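Local coordinates for protein glycoside hydrolase, GH17 family (PDB 6FCG) that probably cleaves internal beta-1,3-glucosidic linkages of the algal storage glucan laminarin, acting as an endo-laminarinase of glycoside hydrolase family 17, at residues G307-Y316 with N362-F370. Residues are numbered along the deposited sequence; the frame is centred on the assembly and turned at random.
Sequences GWASFSNGYY and NSGGSENHF
Ser312 OG is gripped from three directions. It accepts from Gly314 N at 3.1 Å, which makes an ST turn, and more weakly from Tyr316 N. A water bonded to Ser312 OG at 2.8 Å accepts from Ser366 N and so bridges the two loops. Beyond it the amides of Asn313 and Asn362 meet from opposite directions, their planes 32° apart. Asn313 ND2 donates to Asn362 OD1 at 2.8 Å, in the carbonyl plane and on a lone pair; the return bond, Asn362 ND2 to Asn313 OD1, is weak. Asn313 N also bonds Gly364 O, which lies in the type I turn 362-365. At the other end Ser310 N donates almost straight to His369 O (3.0 Å, 170°).

Phe311 and His369 pack between these polar ends. Phe311 CB sits over one face of the His369 imidazole, 3.9 Å from its centroid. With CG anti to the backbone N (chi1 -172°), the Phe311 ring points its edge toward the imidazole face, an edge-to-face pair. His369 NE2 donates to Ser363 O at 2.8 Å, which helps to set the ring's rotation. At the end beside Ser310, Ala309 CB lies over the Phe370 ring, 3.8 Å from the Phe370 centroid.

The pairing joins two loops of the TIM-barrel fold of this family. Segment 307-316 follows strand 301-305, and segment 362-370 lies between helices 326-342 and 384-388. Helix 244-250 packs against Trp308 and Tyr316, and helix 326-342 touches Trp308 and Ser310.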
# COMPACT_ATOMS: atom_id res chain seq x y z
N GLY A 307 -18.00 4.49 -26.22
CA GLY A 307 -16.73 5.13 -26.48
C GLY A 307 -15.59 4.57 -25.65
O GLY A 307 -15.80 3.84 -24.70
N TRP A 308 -14.37 4.92 -26.04
CA TRP A 308 -13.16 4.42 -25.40
C TRP A 308 -12.09 5.52 -25.39
O TRP A 308 -11.55 5.87 -26.43
CB TRP A 308 -12.68 3.20 -26.19
CG TRP A 308 -11.70 2.36 -25.51
CD1 TRP A 308 -10.38 2.65 -25.29
CD2 TRP A 308 -11.93 1.07 -24.97
NE1 TRP A 308 -9.77 1.61 -24.64
CE2 TRP A 308 -10.70 0.63 -24.41
CE3 TRP A 308 -13.04 0.24 -24.89
CZ2 TRP A 308 -10.56 -0.60 -23.80
CZ3 TRP A 308 -12.91 -0.98 -24.27
CH2 TRP A 308 -11.67 -1.39 -23.73
N ALA A 309 -11.80 6.07 -24.22
CA ALA A 309 -10.94 7.23 -24.12
C ALA A 309 -9.49 6.94 -24.43
O ALA A 309 -9.01 5.80 -24.24
CB ALA A 309 -11.08 7.84 -22.75
N SER A 310 -8.79 7.94 -24.94
CA SER A 310 -7.39 7.81 -25.33
C SER A 310 -6.42 8.10 -24.20
O SER A 310 -5.21 7.91 -24.36
CB SER A 310 -7.07 8.72 -26.50
OG SER A 310 -7.20 10.09 -26.15
N PHE A 311 -6.92 8.57 -23.05
CA PHE A 311 -6.05 8.83 -21.92
C PHE A 311 -6.82 8.77 -20.61
O PHE A 311 -7.97 9.16 -20.57
CB PHE A 311 -5.36 10.20 -22.07
CG PHE A 311 -4.32 10.45 -21.05
CD1 PHE A 311 -3.02 10.00 -21.24
CD2 PHE A 311 -4.63 11.10 -19.86
CE1 PHE A 311 -2.04 10.20 -20.27
CE2 PHE A 311 -3.65 11.31 -18.88
CZ PHE A 311 -2.35 10.86 -19.09
N SER A 312 -6.17 8.30 -19.54
CA SER A 312 -6.74 8.35 -18.18
C SER A 312 -5.64 8.37 -17.13
O SER A 312 -4.75 7.53 -17.16
CB SER A 312 -7.61 7.12 -17.88
OG SER A 312 -8.10 7.15 -16.53
N ASN A 313 -5.77 9.28 -16.18
CA ASN A 313 -4.88 9.30 -15.02
C ASN A 313 -5.56 8.73 -13.74
O ASN A 313 -5.05 8.92 -12.65
CB ASN A 313 -4.32 10.71 -14.78
CG ASN A 313 -5.39 11.71 -14.32
OD1 ASN A 313 -6.56 11.38 -14.11
ND2 ASN A 313 -4.97 12.92 -14.13
N GLY A 314 -6.71 8.07 -13.89
CA GLY A 314 -7.39 7.37 -12.79
C GLY A 314 -7.43 5.88 -13.09
O GLY A 314 -6.40 5.26 -13.43
N TYR A 315 -8.63 5.34 -13.03
CA TYR A 315 -8.85 3.91 -13.09
C TYR A 315 -8.57 3.20 -14.41
O TYR A 315 -8.33 2.00 -14.39
CB TYR A 315 -10.29 3.56 -12.77
CG TYR A 315 -10.79 3.96 -11.42
CD1 TYR A 315 -10.00 3.81 -10.27
CD2 TYR A 315 -12.11 4.45 -11.27
CE1 TYR A 315 -10.51 4.18 -9.02
CE2 TYR A 315 -12.62 4.82 -10.02
CZ TYR A 315 -11.83 4.67 -8.90
OH TYR A 315 -12.33 5.03 -7.70
N TYR A 316 -8.62 3.91 -15.52
CA TYR A 316 -8.62 3.27 -16.83
C TYR A 316 -7.28 3.33 -17.61
O TYR A 316 -7.19 2.74 -18.69
CB TYR A 316 -9.73 3.88 -17.68
CG TYR A 316 -11.02 4.04 -16.92
CD1 TYR A 316 -11.79 2.92 -16.59
CD2 TYR A 316 -11.47 5.30 -16.52
CE1 TYR A 316 -12.98 3.05 -15.89
CE2 TYR A 316 -12.65 5.44 -15.84
CZ TYR A 316 -13.40 4.32 -15.51
OH TYR A 316 -14.58 4.50 -14.81
N ASN A 362 -9.37 18.41 -13.62
CA ASN A 362 -8.36 17.38 -13.84
C ASN A 362 -8.22 17.04 -15.32
O ASN A 362 -8.94 16.17 -15.82
CB ASN A 362 -8.74 16.14 -13.03
CG ASN A 362 -7.76 15.01 -13.20
OD1 ASN A 362 -6.69 15.14 -13.78
ND2 ASN A 362 -8.09 13.90 -12.63
N SER A 363 -7.31 17.70 -16.01
CA SER A 363 -7.23 17.53 -17.48
C SER A 363 -6.89 16.12 -17.95
O SER A 363 -7.30 15.75 -19.04
CB SER A 363 -6.27 18.56 -18.11
OG SER A 363 -5.16 18.73 -17.27
N GLY A 364 -6.17 15.35 -17.13
CA GLY A 364 -5.89 13.94 -17.39
C GLY A 364 -7.06 12.98 -17.19
O GLY A 364 -6.93 11.78 -17.48
N GLY A 365 -8.18 13.46 -16.66
CA GLY A 365 -9.37 12.63 -16.50
C GLY A 365 -9.92 12.12 -17.82
O GLY A 365 -9.95 12.86 -18.79
N SER A 366 -10.33 10.86 -17.84
CA SER A 366 -10.74 10.20 -19.07
C SER A 366 -11.92 10.88 -19.74
O SER A 366 -12.01 10.88 -20.97
CB SER A 366 -11.06 8.74 -18.80
OG SER A 366 -12.04 8.65 -17.80
N GLU A 367 -12.79 11.51 -18.97
CA GLU A 367 -13.90 12.28 -19.54
C GLU A 367 -13.50 13.34 -20.59
O GLU A 367 -14.26 13.61 -21.50
CB GLU A 367 -14.72 12.94 -18.40
CG GLU A 367 -15.55 11.94 -17.60
CD GLU A 367 -16.72 11.33 -18.39
OE1 GLU A 367 -16.78 10.12 -18.34
OE2 GLU A 367 -17.53 11.96 -19.10
N ASN A 368 -12.29 13.89 -20.46
CA ASN A 368 -11.77 14.87 -21.39
C ASN A 368 -11.10 14.27 -22.62
O ASN A 368 -10.52 14.99 -23.40
CB ASN A 368 -10.74 15.79 -20.68
CG ASN A 368 -11.29 16.47 -19.43
OD1 ASN A 368 -12.44 16.94 -19.40
ND2 ASN A 368 -10.49 16.50 -18.37
N HIS A 369 -11.15 12.96 -22.81
CA HIS A 369 -10.32 12.34 -23.84
C HIS A 369 -11.06 11.35 -24.70
O HIS A 369 -10.46 10.44 -25.31
CB HIS A 369 -9.06 11.72 -23.22
CG HIS A 369 -8.14 12.74 -22.61
ND1 HIS A 369 -7.30 13.53 -23.36
CD2 HIS A 369 -7.95 13.10 -21.32
CE1 HIS A 369 -6.62 14.34 -22.55
NE2 HIS A 369 -7.00 14.10 -21.31
N PHE A 370 -12.36 11.54 -24.83
CA PHE A 370 -13.16 10.62 -25.64
C PHE A 370 -13.22 10.95 -27.15
O PHE A 370 -13.78 10.18 -27.92
CB PHE A 370 -14.57 10.52 -25.07
CG PHE A 370 -14.67 9.57 -23.93
CD1 PHE A 370 -14.89 8.21 -24.17
CD2 PHE A 370 -14.59 10.02 -22.63
CE1 PHE A 370 -15.00 7.33 -23.14
CE2 PHE A 370 -14.70 9.13 -21.57
CZ PHE A 370 -14.91 7.79 -21.83
O HOH W 1 -10.07 8.79 -15.49